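Transcriptional regulators (LACI-FAMILY TRANSCRIPTIONAL REGULATORY PROTEIN) (PDB 3GYB) probably binds cis-regulatory DNA and controls transcription as a LacI-family regulator, and also binds a magnesium ion. Local coordinates at residues 39-43 / 44-48; 82-85 / 86-89; 108-111 / 112-116; 140-144 / 145-149. One frame throughout, in Å; residues are numbered along the deposited sequence.

Interaction 1: residues 39-43 / 44-48; sequences SVIDS and LTSQA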
ATOM      1  N   SER A  39     -13.761  10.348   3.210  1.00 12.50           N
ATOM      2  CA  SER A  39     -13.930   9.464   2.061  1.00 12.72           C
ATOM      3  C   SER A  39     -12.798   9.798   1.099  1.00 13.34           C
ATOM      4  O   SER A  39     -12.457  10.969   0.912  1.00 16.32           O
ATOM      5  CB  SER A  39     -15.284   9.677   1.384  1.00 13.63           C
ATOM      6  OG  SER A  39     -15.523   8.646   0.436  1.00 18.55           O
ATOM      7  N   VAL A  40     -12.214   8.769   0.496  1.00 13.01           N
ATOM      8  CA  VAL A  40     -11.089   8.949  -0.410  1.00 12.45           C
ATOM      9  C   VAL A  40     -11.421   8.876  -1.895  1.00 12.31           C
ATOM     10  O   VAL A  40     -12.191   8.025  -2.342  1.00 12.87           O
ATOM     11  CB  VAL A  40      -9.978   7.911  -0.100  1.00 12.33           C
ATOM     12  CG1 VAL A  40      -8.833   8.052  -1.091  1.00 13.30           C
ATOM     13  CG2 VAL A  40      -9.462   8.117   1.325  1.00 13.60           C
ATOM     14  N   ILE A  41     -10.817   9.791  -2.646  1.00 12.06           N
ATOM     15  CA  ILE A  41     -10.970   9.877  -4.094  1.00 13.72           C
ATOM     16  C   ILE A  41      -9.551   9.727  -4.644  1.00 13.39           C
ATOM     17  O   ILE A  41      -8.641  10.407  -4.181  1.00 13.91           O
ATOM     18  CB  ILE A  41     -11.522  11.265  -4.511  1.00 14.45           C
ATOM     19  CG1 ILE A  41     -12.930  11.471  -3.945  1.00 17.80           C
ATOM     20  CG2 ILE A  41     -11.505  11.406  -6.034  1.00 16.26           C
ATOM     21  CD1 ILE A  41     -13.994  10.579  -4.553  1.00 20.41           C
ATOM     22  N   ASP A  42      -9.343   8.835  -5.610  1.00 15.23           N
ATOM     23  CA  ASP A  42      -8.005   8.675  -6.162  1.00 16.50           C
ATOM     24  C   ASP A  42      -7.963   9.268  -7.571  1.00 18.46           C
ATOM     25  O   ASP A  42      -8.957   9.823  -8.042  1.00 20.74           O
ATOM     26  CB  ASP A  42      -7.587   7.194  -6.152  1.00 17.96           C
ATOM     27  CG  ASP A  42      -8.133   6.411  -7.330  1.00 20.13           C
ATOM     28  OD1 ASP A  42      -9.158   6.825  -7.909  1.00 21.02           O
ATOM     29  OD2 ASP A  42      -7.532   5.363  -7.665  1.00 18.60           O
ATOM     30  N   SER A  43      -6.822   9.176  -8.240  1.00 18.86           N
ATOM     31  CA  SER A  43      -6.719   9.742  -9.580  1.00 21.30           C
ATOM     32  C   SER A  43      -6.739   8.695 -10.688  1.00 22.09           C
ATOM     33  O   SER A  43      -6.659   9.038 -11.869  1.00 24.80           O
ATOM     34  CB  SER A  43      -5.439  10.573  -9.702  1.00 21.59           C
ATOM     35  OG  SER A  43      -4.295   9.735  -9.700  1.00 25.30           O
ATOM     36  N   LEU A  44      -6.856   7.425 -10.319  1.00 22.31           N
ATOM     37  CA  LEU A  44      -6.850   6.359 -11.315  1.00 22.65           C
ATOM     38  C   LEU A  44      -8.146   5.565 -11.440  1.00 21.87           C
ATOM     39  O   LEU A  44      -8.428   5.001 -12.499  1.00 23.61           O
ATOM     40  CB  LEU A  44      -5.709   5.381 -11.018  1.00 24.89           C
ATOM     41  CG  LEU A  44      -4.285   5.935 -10.981  1.00 26.34           C
ATOM     42  CD1 LEU A  44      -3.326   4.845 -10.524  1.00 27.43           C
ATOM     43  CD2 LEU A  44      -3.900   6.445 -12.359  1.00 28.02           C
ATOM     44  N   THR A  45      -8.943   5.524 -10.379  1.00 20.24           N
ATOM     45  CA  THR A  45     -10.168   4.735 -10.419  1.00 19.31           C
ATOM     46  C   THR A  45     -11.483   5.422 -10.060  1.00 18.64           C
ATOM     47  O   THR A  45     -12.548   4.949 -10.452  1.00 17.74           O
ATOM     48  CB  THR A  45     -10.039   3.500  -9.513  1.00 19.00           C
ATOM     49  OG1 THR A  45      -9.841   3.922  -8.155  1.00 18.64           O
ATOM     50  CG2 THR A  45      -8.859   2.638  -9.953  1.00 20.70           C
ATOM     51  N   SER A  46     -11.426   6.523  -9.322  1.00 17.88           N
ATOM     52  CA  SER A  46     -12.653   7.204  -8.922  1.00 17.48           C
ATOM     53  C   SER A  46     -13.481   7.775 -10.066  1.00 18.20           C
ATOM     54  O   SER A  46     -14.680   7.992  -9.911  1.00 18.67           O
ATOM     55  CB  SER A  46     -12.342   8.315  -7.917  1.00 17.84           C
ATOM     56  OG  SER A  46     -11.990   7.768  -6.658  1.00 17.02           O
ATOM     57  N   GLN A  47     -12.845   8.032 -11.203  1.00 18.86           N
ATOM     58  CA  GLN A  47     -13.563   8.564 -12.356  1.00 19.68           C
ATOM     59  C   GLN A  47     -12.930   8.093 -13.657  1.00 21.70           C
ATOM     60  O   GLN A  47     -11.824   7.556 -13.662  1.00 21.34           O
ATOM     61  CB  GLN A  47     -13.607  10.097 -12.313  1.00 19.11           C
ATOM     62  CG  GLN A  47     -12.257  10.792 -12.176  1.00 17.55           C
ATOM     63  CD  GLN A  47     -11.645  10.621 -10.799  1.00 17.01           C
ATOM     64  OE1 GLN A  47     -12.309  10.836  -9.787  1.00 17.38           O
ATOM     65  NE2 GLN A  47     -10.369  10.242 -10.754  1.00 17.67           N
ATOM     66  N   ALA A  48     -13.643   8.287 -14.761  1.00 22.75           N
ATOM     67  CA  ALA A  48     -13.148   7.869 -16.065  1.00 26.01           C
ATOM     68  C   ALA A  48     -12.084   8.825 -16.586  1.00 27.11           C
ATOM     69  O   ALA A  48     -11.125   8.407 -17.236  1.00 29.19           O
ATOM     70  CB  ALA A  48     -14.305   7.778 -17.057  1.00 24.80           C
TER

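Interaction 2: residues 82-85 / 86-89; sequences FVIA and GTRI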
ATOM      1  N   PHE A  82     -10.381  24.127   1.240  1.00 19.10           N
ATOM      2  CA  PHE A  82      -9.464  23.022   0.993  1.00 19.13           C
ATOM      3  C   PHE A  82      -8.046  23.319   1.458  1.00 18.97           C
ATOM      4  O   PHE A  82      -7.650  24.477   1.618  1.00 19.32           O
ATOM      5  CB  PHE A  82      -9.430  22.663  -0.498  1.00 19.00           C
ATOM      6  CG  PHE A  82      -8.790  23.712  -1.362  1.00 23.85           C
ATOM      7  CD1 PHE A  82      -9.510  24.827  -1.777  1.00 24.71           C
ATOM      8  CD2 PHE A  82      -7.453  23.601  -1.734  1.00 25.16           C
ATOM      9  CE1 PHE A  82      -8.908  25.817  -2.551  1.00 27.42           C
ATOM     10  CE2 PHE A  82      -6.842  24.586  -2.506  1.00 27.58           C
ATOM     11  CZ  PHE A  82      -7.573  25.697  -2.915  1.00 27.30           C
ATOM     12  N   VAL A  83      -7.288  22.250   1.667  1.00 17.04           N
ATOM     13  CA  VAL A  83      -5.902  22.344   2.086  1.00 15.96           C
ATOM     14  C   VAL A  83      -5.131  21.334   1.262  1.00 16.83           C
ATOM     15  O   VAL A  83      -5.587  20.204   1.078  1.00 16.44           O
ATOM     16  CB  VAL A  83      -5.722  21.990   3.582  1.00 15.73           C
ATOM     17  CG1 VAL A  83      -4.240  21.857   3.912  1.00 17.53           C
ATOM     18  CG2 VAL A  83      -6.351  23.068   4.452  1.00 16.66           C
ATOM     19  N   ILE A  84      -3.983  21.752   0.744  1.00 16.86           N
ATOM     20  CA  ILE A  84      -3.137  20.863  -0.038  1.00 18.23           C
ATOM     21  C   ILE A  84      -2.177  20.240   0.973  1.00 18.46           C
ATOM     22  O   ILE A  84      -1.492  20.951   1.710  1.00 17.57           O
ATOM     23  CB  ILE A  84      -2.362  21.652  -1.117  1.00 18.84           C
ATOM     24  CG1 ILE A  84      -3.357  22.302  -2.084  1.00 21.14           C
ATOM     25  CG2 ILE A  84      -1.425  20.724  -1.879  1.00 18.78           C
ATOM     26  CD1 ILE A  84      -2.724  23.271  -3.059  1.00 23.23           C
ATOM     27  N   ALA A  85      -2.138  18.910   1.015  1.00 19.20           N
ATOM     28  CA  ALA A  85      -1.289  18.202   1.967  1.00 20.67           C
ATOM     29  C   ALA A  85      -0.285  17.255   1.322  1.00 23.42           C
ATOM     30  O   ALA A  85      -0.614  16.521   0.392  1.00 22.79           O
ATOM     31  CB  ALA A  85      -2.159  17.427   2.946  1.00 21.28           C
ATOM     32  N   GLY A  86       0.944  17.277   1.829  1.00 25.10           N
ATOM     33  CA  GLY A  86       1.969  16.392   1.305  1.00 28.16           C
ATOM     34  C   GLY A  86       2.770  16.997   0.175  1.00 31.17           C
ATOM     35  O   GLY A  86       3.881  16.551  -0.112  1.00 33.73           O
ATOM     36  N   THR A  87       2.202  18.005  -0.476  1.00 31.95           N
ATOM     37  CA  THR A  87       2.876  18.676  -1.580  1.00 33.50           C
ATOM     38  C   THR A  87       2.424  20.128  -1.654  1.00 33.97           C
ATOM     39  O   THR A  87       1.725  20.617  -0.765  1.00 33.80           O
ATOM     40  CB  THR A  87       2.576  17.978  -2.930  1.00 34.83           C
ATOM     41  OG1 THR A  87       3.326  18.611  -3.977  1.00 34.66           O
ATOM     42  CG2 THR A  87       1.091  18.053  -3.254  1.00 34.37           C
ATOM     43  N   ARG A  88       2.828  20.813  -2.717  1.00 34.65           N
ATOM     44  CA  ARG A  88       2.483  22.215  -2.920  1.00 36.04           C
ATOM     45  C   ARG A  88       3.163  22.714  -4.186  1.00 37.71           C
ATOM     46  O   ARG A  88       4.060  22.058  -4.719  1.00 37.45           O
ATOM     47  CB  ARG A  88       2.957  23.056  -1.731  1.00 35.63           C
ATOM     48  CG  ARG A  88       4.418  22.827  -1.381  1.00 33.84           C
ATOM     49  CD  ARG A  88       4.928  23.778  -0.312  1.00 32.14           C
ATOM     50  NE  ARG A  88       4.011  23.904   0.817  1.00 30.14           N
ATOM     51  CZ  ARG A  88       4.402  24.084   2.075  1.00 28.99           C
ATOM     52  NH1 ARG A  88       5.694  24.146   2.363  1.00 28.68           N
ATOM     53  NH2 ARG A  88       3.504  24.223   3.040  1.00 29.25           N
ATOM     54  N   ILE A  89       2.732  23.875  -4.666  1.00 39.20           N
ATOM     55  CA  ILE A  89       3.331  24.463  -5.854  1.00 41.26           C
ATOM     56  C   ILE A  89       4.594  25.159  -5.362  1.00 42.08           C
ATOM     57  O   ILE A  89       4.534  26.014  -4.478  1.00 41.96           O
ATOM     58  CB  ILE A  89       2.396  25.506  -6.500  1.00 42.40           C
ATOM     59  CG1 ILE A  89       0.964  24.964  -6.555  1.00 43.63           C
ATOM     60  CG2 ILE A  89       2.882  25.835  -7.903  1.00 43.33           C
ATOM     61  CD1 ILE A  89       0.816  23.669  -7.332  1.00 44.53           C
TER

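Interaction 3: residues 108-111 / 112-116; sequences IATK and HLIDL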
ATOM      1  N   ILE A 108      19.366  15.853   3.035  1.00 15.24           N
ATOM      2  CA  ILE A 108      19.727  14.905   4.077  1.00 15.14           C
ATOM      3  C   ILE A 108      20.084  13.555   3.466  1.00 13.58           C
ATOM      4  O   ILE A 108      21.091  12.951   3.822  1.00 13.14           O
ATOM      5  CB  ILE A 108      18.567  14.700   5.071  1.00 14.38           C
ATOM      6  CG1 ILE A 108      18.306  16.000   5.838  1.00 14.80           C
ATOM      7  CG2 ILE A 108      18.889  13.555   6.024  1.00 14.70           C
ATOM      8  CD1 ILE A 108      17.143  15.919   6.812  1.00 17.79           C
ATOM      9  N   ALA A 109      19.245  13.091   2.544  1.00 13.14           N
ATOM     10  CA  ALA A 109      19.464  11.810   1.891  1.00 12.42           C
ATOM     11  C   ALA A 109      20.775  11.776   1.125  1.00 12.59           C
ATOM     12  O   ALA A 109      21.556  10.835   1.252  1.00 12.96           O
ATOM     13  CB  ALA A 109      18.308  11.504   0.942  1.00 13.40           C
ATOM     14  N   THR A 110      21.009  12.809   0.322  1.00 13.22           N
ATOM     15  CA  THR A 110      22.215  12.888  -0.485  1.00 13.34           C
ATOM     16  C   THR A 110      23.451  13.024   0.387  1.00 14.26           C
ATOM     17  O   THR A 110      24.447  12.331   0.177  1.00 12.67           O
ATOM     18  CB  THR A 110      22.130  14.073  -1.459  1.00 13.14           C
ATOM     19  OG1 THR A 110      20.913  13.968  -2.210  1.00 14.11           O
ATOM     20  CG2 THR A 110      23.306  14.069  -2.424  1.00 13.20           C
ATOM     21  N   LYS A 111      23.375  13.911   1.373  1.00 14.49           N
ATOM     22  CA  LYS A 111      24.490  14.135   2.281  1.00 15.03           C
ATOM     23  C   LYS A 111      24.820  12.848   3.035  1.00 15.11           C
ATOM     24  O   LYS A 111      25.985  12.562   3.301  1.00 16.69           O
ATOM     25  CB  LYS A 111      24.148  15.253   3.271  1.00 17.15           C
ATOM     26  CG  LYS A 111      25.273  15.594   4.255  1.00 20.87           C
ATOM     27  CD  LYS A 111      26.511  16.101   3.534  1.00 25.15           C
ATOM     28  CE  LYS A 111      27.588  16.532   4.520  1.00 26.49           C
ATOM     29  NZ  LYS A 111      27.081  17.547   5.482  1.00 30.89           N
ATOM     30  N   HIS A 112      23.797  12.062   3.372  1.00 13.92           N
ATOM     31  CA  HIS A 112      24.032  10.809   4.087  1.00 15.19           C
ATOM     32  C   HIS A 112      24.886   9.877   3.233  1.00 14.81           C
ATOM     33  O   HIS A 112      25.845   9.282   3.720  1.00 14.97           O
ATOM     34  CB  HIS A 112      22.704  10.124   4.433  1.00 14.26           C
ATOM     35  CG  HIS A 112      22.861   8.854   5.216  1.00 15.31           C
ATOM     36  ND1 HIS A 112      23.494   8.806   6.439  1.00 15.45           N
ATOM     37  CD2 HIS A 112      22.448   7.590   4.956  1.00 15.68           C
ATOM     38  CE1 HIS A 112      23.465   7.568   6.899  1.00 14.60           C
ATOM     39  NE2 HIS A 112      22.835   6.811   6.019  1.00 16.44           N
ATOM     40  N   LEU A 113      24.536   9.751   1.954  1.00 13.81           N
ATOM     41  CA  LEU A 113      25.293   8.893   1.052  1.00 14.44           C
ATOM     42  C   LEU A 113      26.717   9.419   0.900  1.00 13.56           C
ATOM     43  O   LEU A 113      27.674   8.648   0.876  1.00 13.39           O
ATOM     44  CB  LEU A 113      24.600   8.819  -0.312  1.00 13.77           C
ATOM     45  CG  LEU A 113      23.228   8.141  -0.280  1.00 13.06           C
ATOM     46  CD1 LEU A 113      22.637   8.108  -1.692  1.00 12.62           C
ATOM     47  CD2 LEU A 113      23.373   6.723   0.268  1.00 13.24           C
ATOM     48  N   ILE A 114      26.851  10.737   0.802  1.00 13.40           N
ATOM     49  CA  ILE A 114      28.167  11.358   0.679  1.00 14.89           C
ATOM     50  C   ILE A 114      28.988  11.115   1.943  1.00 15.65           C
ATOM     51  O   ILE A 114      30.162  10.739   1.864  1.00 16.36           O
ATOM     52  CB  ILE A 114      28.040  12.874   0.429  1.00 13.64           C
ATOM     53  CG1 ILE A 114      27.437  13.110  -0.958  1.00 15.34           C
ATOM     54  CG2 ILE A 114      29.410  13.553   0.531  1.00 15.01           C
ATOM     55  CD1 ILE A 114      27.084  14.558  -1.225  1.00 13.45           C
ATOM     56  N   ASP A 115      28.378  11.316   3.109  1.00 15.82           N
ATOM     57  CA  ASP A 115      29.100  11.095   4.358  1.00 16.27           C
ATOM     58  C   ASP A 115      29.465   9.621   4.534  1.00 16.67           C
ATOM     59  O   ASP A 115      30.384   9.296   5.285  1.00 18.81           O
ATOM     60  CB  ASP A 115      28.286  11.582   5.561  1.00 18.23           C
ATOM     61  CG  ASP A 115      28.243  13.097   5.662  1.00 21.68           C
ATOM     62  OD1 ASP A 115      29.142  13.757   5.100  1.00 24.19           O
ATOM     63  OD2 ASP A 115      27.319  13.627   6.313  1.00 25.00           O
ATOM     64  N   LEU A 116      28.756   8.728   3.845  1.00 16.25           N
ATOM     65  CA  LEU A 116      29.057   7.298   3.936  1.00 15.10           C
ATOM     66  C   LEU A 116      30.217   6.908   3.021  1.00 15.80           C
ATOM     67  O   LEU A 116      30.639   5.749   2.996  1.00 16.83           O
ATOM     68  CB  LEU A 116      27.825   6.453   3.591  1.00 16.15           C
ATOM     69  CG  LEU A 116      26.754   6.330   4.677  1.00 15.64           C
ATOM     70  CD1 LEU A 116      25.507   5.670   4.108  1.00 15.82           C
ATOM     71  CD2 LEU A 116      27.300   5.515   5.838  1.00 17.30           C
TER

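Interaction 4: residues 140-144 / 145-149; sequences ATMRA and HGLEP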
ATOM      1  N   ALA A 140      21.820  20.039  -6.462  1.00 18.43           N
ATOM      2  CA  ALA A 140      22.474  21.139  -5.755  1.00 17.81           C
ATOM      3  C   ALA A 140      23.389  20.624  -4.648  1.00 18.87           C
ATOM      4  O   ALA A 140      24.483  21.149  -4.432  1.00 19.08           O
ATOM      5  CB  ALA A 140      21.429  22.083  -5.167  1.00 18.05           C
ATOM      6  N   THR A 141      22.939  19.596  -3.939  1.00 17.08           N
ATOM      7  CA  THR A 141      23.735  19.031  -2.860  1.00 16.37           C
ATOM      8  C   THR A 141      24.963  18.326  -3.418  1.00 16.57           C
ATOM      9  O   THR A 141      26.048  18.428  -2.842  1.00 18.20           O
ATOM     10  CB  THR A 141      22.908  18.048  -2.026  1.00 15.22           C
ATOM     11  OG1 THR A 141      21.785  18.741  -1.469  1.00 16.42           O
ATOM     12  CG2 THR A 141      23.749  17.455  -0.897  1.00 15.75           C
HETATM   13  N   MSE A 142      24.800  17.599  -4.521  1.00 16.34           N
HETATM   14  CA  MSE A 142      25.940  16.918  -5.121  1.00 16.77           C
HETATM   15  C   MSE A 142      26.989  17.952  -5.549  1.00 17.18           C
HETATM   16  O   MSE A 142      28.160  17.814  -5.227  1.00 17.92           O
HETATM   17  CB  MSE A 142      25.505  16.089  -6.340  1.00 17.20           C
HETATM   18  CG  MSE A 142      24.742  14.814  -5.993  1.00 16.82           C
HETATM   19 SE   MSE A 142      25.802  13.445  -5.118  1.00 22.77          SE
HETATM   20  CE  MSE A 142      26.859  12.850  -6.628  1.00 20.08           C
ATOM     21  N   ARG A 143      26.556  18.994  -6.257  1.00 17.26           N
ATOM     22  CA  ARG A 143      27.482  20.035  -6.706  1.00 16.84           C
ATOM     23  C   ARG A 143      28.079  20.837  -5.555  1.00 17.99           C
ATOM     24  O   ARG A 143      29.207  21.317  -5.644  1.00 18.15           O
ATOM     25  CB  ARG A 143      26.790  20.976  -7.691  1.00 18.15           C
ATOM     26  CG  ARG A 143      26.397  20.292  -8.987  1.00 17.82           C
ATOM     27  CD  ARG A 143      26.122  21.291 -10.096  1.00 22.34           C
ATOM     28  NE  ARG A 143      25.839  20.598 -11.348  1.00 22.88           N
ATOM     29  CZ  ARG A 143      24.644  20.134 -11.696  1.00 23.65           C
ATOM     30  NH1 ARG A 143      23.606  20.298 -10.890  1.00 25.40           N
ATOM     31  NH2 ARG A 143      24.494  19.484 -12.842  1.00 22.72           N
ATOM     32  N   ALA A 144      27.324  20.990  -4.476  1.00 17.19           N
ATOM     33  CA  ALA A 144      27.835  21.730  -3.328  1.00 18.22           C
ATOM     34  C   ALA A 144      29.045  20.991  -2.764  1.00 17.99           C
ATOM     35  O   ALA A 144      29.981  21.607  -2.255  1.00 18.39           O
ATOM     36  CB  ALA A 144      26.763  21.854  -2.259  1.00 17.78           C
ATOM     37  N   HIS A 145      29.014  19.665  -2.869  1.00 17.84           N
ATOM     38  CA  HIS A 145      30.085  18.813  -2.371  1.00 17.32           C
ATOM     39  C   HIS A 145      31.107  18.411  -3.430  1.00 18.47           C
ATOM     40  O   HIS A 145      31.900  17.487  -3.217  1.00 19.02           O
ATOM     41  CB  HIS A 145      29.477  17.574  -1.712  1.00 18.09           C
ATOM     42  CG  HIS A 145      28.731  17.879  -0.451  1.00 20.55           C
ATOM     43  ND1 HIS A 145      29.366  18.131   0.745  1.00 22.84           N
ATOM     44  CD2 HIS A 145      27.407  18.029  -0.212  1.00 20.10           C
ATOM     45  CE1 HIS A 145      28.466  18.421   1.668  1.00 22.62           C
ATOM     46  NE2 HIS A 145      27.269  18.366   1.112  1.00 24.03           N
ATOM     47  N   GLY A 146      31.081  19.110  -4.564  1.00 17.88           N
ATOM     48  CA  GLY A 146      32.025  18.855  -5.643  1.00 18.49           C
ATOM     49  C   GLY A 146      31.830  17.584  -6.444  1.00 18.25           C
ATOM     50  O   GLY A 146      32.766  17.095  -7.082  1.00 19.03           O
ATOM     51  N   LEU A 147      30.614  17.051  -6.421  1.00 16.93           N
ATOM     52  CA  LEU A 147      30.308  15.826  -7.147  1.00 16.42           C
ATOM     53  C   LEU A 147      29.344  16.113  -8.285  1.00 16.51           C
ATOM     54  O   LEU A 147      28.480  16.989  -8.181  1.00 16.73           O
ATOM     55  CB  LEU A 147      29.691  14.791  -6.198  1.00 15.78           C
ATOM     56  CG  LEU A 147      30.561  14.366  -5.012  1.00 16.05           C
ATOM     57  CD1 LEU A 147      29.779  13.428  -4.103  1.00 15.95           C
ATOM     58  CD2 LEU A 147      31.826  13.689  -5.524  1.00 16.80           C
ATOM     59  N   GLU A 148      29.501  15.375  -9.377  1.00 18.03           N
ATOM     60  CA  GLU A 148      28.633  15.540 -10.534  1.00 18.32           C
ATOM     61  C   GLU A 148      27.428  14.632 -10.326  1.00 18.14           C
ATOM     62  O   GLU A 148      27.572  13.415 -10.205  1.00 17.26           O
ATOM     63  CB  GLU A 148      29.364  15.148 -11.820  1.00 22.41           C
ATOM     64  CG  GLU A 148      28.535  15.373 -13.083  1.00 26.18           C
ATOM     65  CD  GLU A 148      28.210  16.842 -13.322  1.00 29.23           C
ATOM     66  OE1 GLU A 148      27.276  17.128 -14.101  1.00 31.31           O
ATOM     67  OE2 GLU A 148      28.893  17.713 -12.741  1.00 30.96           O
ATOM     68  N   PRO A 149      26.224  15.214 -10.280  1.00 16.33           N
ATOM     69  CA  PRO A 149      25.025  14.398 -10.079  1.00 16.19           C
ATOM     70  C   PRO A 149      24.675  13.540 -11.287  1.00 16.96           C
ATOM     71  O   PRO A 149      25.016  13.871 -12.424  1.00 16.85           O
ATOM     72  CB  PRO A 149      23.950  15.437  -9.775  1.00 16.92           C
ATOM     73  CG  PRO A 149      24.384  16.603 -10.623  1.00 17.04           C
ATOM     74  CD  PRO A 149      25.880  16.646 -10.371  1.00 15.80           C
TER
HETATM   75  O   HOH W   1      28.776  21.051 -12.409  1.00 44.44           O

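Interaction 1: residues 39-43 / 44-48
The carboxylate of Asp-42 holds most of this turn together through hydrogen bonds to Thr-45 and Ser-46. OD1 takes two backbone N-H groups: Ser-46 N, 2.7 Å from Asp-42 OD1, arrives almost along the C-O axis, while Thr-45 N, at 2.8 Å from the same Asp-42 OD1, comes in on the syn side and somewhat out of the carboxylate plane. The other oxygen, Asp-42 OD2, accepts from Thr-45 OG1 at 2.8 Å, the hydroxyl sitting above that plane. Asp-42 CG lies between its own N and carbonyl carbon (chi1 82°), which swings the carboxylate over the following residues.

Two further bonds tie the backbone of Asp-42 to side chains. Asp-42 N donates to Ser-46 OG, 3.0 Å away, and that hydroxyl also bonds Leu-38 O of the second subunit. Asp-42 O accepts from Gln-47 NE2 at 3.1 Å; this bond is essentially straight (179°) and lies in the plane of the Gln-47 amide, whose OE1 is hydrogen-bonded to Ser-55 OG.

The apolar share is small: Ile-41 CG2 rests on Ser-46 CB at 3.7 Å.

Such a polar turn follows the C-terminal end of strand 37-41, the outermost strand on one side of the sheet within this chain of periplasmic-binding-protein-like fold, with the second subunit beyond it.

Interaction 2: residues 82-85 / 86-89
This is a local van der Waals contact at a strand-to-loop turn, a methyl against a methyl and a carbonyl oxygen: Ile-84, near the end of strand 82-85, meets Thr-87 just after the chain bends. The setting is the periplasmic-binding-protein-like fold, in which strand 82-85 runs parallel between strands 63-67 and 97-100 and the loop leads on to the latter. No hydrogen bond joins the two halves, so the contact rests on these touches and on the shape of the backbone.

The bend comes at Gly-86, whose phi of 91° is easily adopted by a residue lacking CB, since a side chain there would run into the carbonyl O of Ala-85. Beyond it the chain turns sharply enough that Arg-88 is the loop residue whose CA is nearest that of Ile-84. Gly-86 lies about 6 Å from the side chain of Asp-229 and about 9 Å from the bound magnesium, near the site but not a ligand of it.

Thr-87 carries its CG2 between its own backbone N and carbonyl carbon (chi1 -176° for OG1), and this methyl faces Ile-84 CG2 at 3.9 Å. The hydroxyl is directed elsewhere, to NH2 of Arg-133, whose NH1 bonds Arg-88 O. Arg-88 bonds His-257 O through NH2, Thr-258 OG1 through NH1 and Ser-97 OG through NE, pinning the loop to its neighbours.

One polar atom is covered without any partner in the model: Thr-87 O, against which Ile-84 CG2 presses at 3.3 Å.

Interaction 3: residues 108-111 / 112-116
Asp-115 N donates to Lys-111 O at 2.7 Å, close to straight (164°), one of four successive i to i+4 bonds that run through this helical segment. Of these, the one from Ile-114 N to Thr-110 O, 3.0 Å, lies in the carbonyl plane. Past Asp-115 the pattern fades, and Leu-116 N makes weak bonds to His-112 O and Leu-113 O.

The side chains of the same pair, Lys-111 and Asp-115, cross obliquely. A bend at chi2 (62°) lays Lys-111 CE beside the carboxylate, 3.2 Å from Asp-115 OD1. The second bend, at chi4 (-55°), sets only the amine, and Lys-111 NZ stays 4.0 Å from Asp-115 OD2, beyond a salt bridge, so any attraction is probably loose.

On another side of the helix Ile-114 brings CG1 to within 3.3 Å of Thr-110 O, and Ile-114 CD1 sits 4.0 Å from Thr-110 CG2. The Thr-110 hydroxyl is bound one turn back, to Ala-106 O. Leu-116 CD1 hangs over one face of the His-112 ring, offset toward its rim.

The result is an amphipathic helix: Ala-109 and Leu-113 pack on strand 179-182, as expected for a helix flanking the sheet of a periplasmic-binding-protein-like domain.

Interaction 4: residues 140-144 / 145-149
Selenomethionine Met-142 packs tightly on Leu-147 and Pro-149, where the loop folds back beneath the last turn of the helix. Its chain bends at chi2 and chi3 (-68° and -73°), bringing Met-142 CE to 3.5 Å from Leu-147 CB, closer than usual for two carbons. Pro-149 slides past from the opposite direction, Pro-149 CB lying 3.8 Å from Met-142 CB. The fold-back is a Schellman motif: Leu-147 N bonds Met-142 O at 2.8 Å and Gly-146 N bonds Arg-143 O at 3.1 Å, with Gly-146 at positive phi as the C-prime residue. His-145 N donates to Thr-141 O, and the imidazole turns its edge to that carbonyl, His-145 CD2 lying 3.0 Å from Thr-141 O.

The outer side is looser. The extended Arg-143 chain runs alongside Glu-148, but Arg-143 NH2 is 3.9 Å from Glu-148 OE1, a long salt bridge with the two planar groups turned 77° apart. A water accepts from Arg-143 NE and donates weakly to Glu-148 OE2. Pro-149 CG lies over one face of the guanidinium, offset toward its rim. Arg-143, His-145 and Glu-148 also touch a crystal neighbour, which may influence how these exposed side chains lie.

Inward, the end of helix 129-144 rests on helix 102-115 before the chain enters strand 150-151.

The four contacts follow one another along the chain, each closing before the next opens. Interactions 1 and 2 both lie at the ends of parallel strands of one sheet, 37-41 and 82-85, their centres about 17 Å apart; interaction 1 lies at the subunit interface, interaction 2 near the magnesium site. Interactions 3 and 4 sit together, centres about 11 Å apart, where helices 102-115 and 129-144 pack: Lys-111 CD approaches His-145 NE2 at 3.4 Å, and Thr-110 CG2 meets the selenium of Met-142 at 3.7 Å. This helical pair lies on the other side of the chain's centre from interaction 1, with about 37 and about 39 Å between centres. The set therefore spans the molecule from the dimer contact to the far helices.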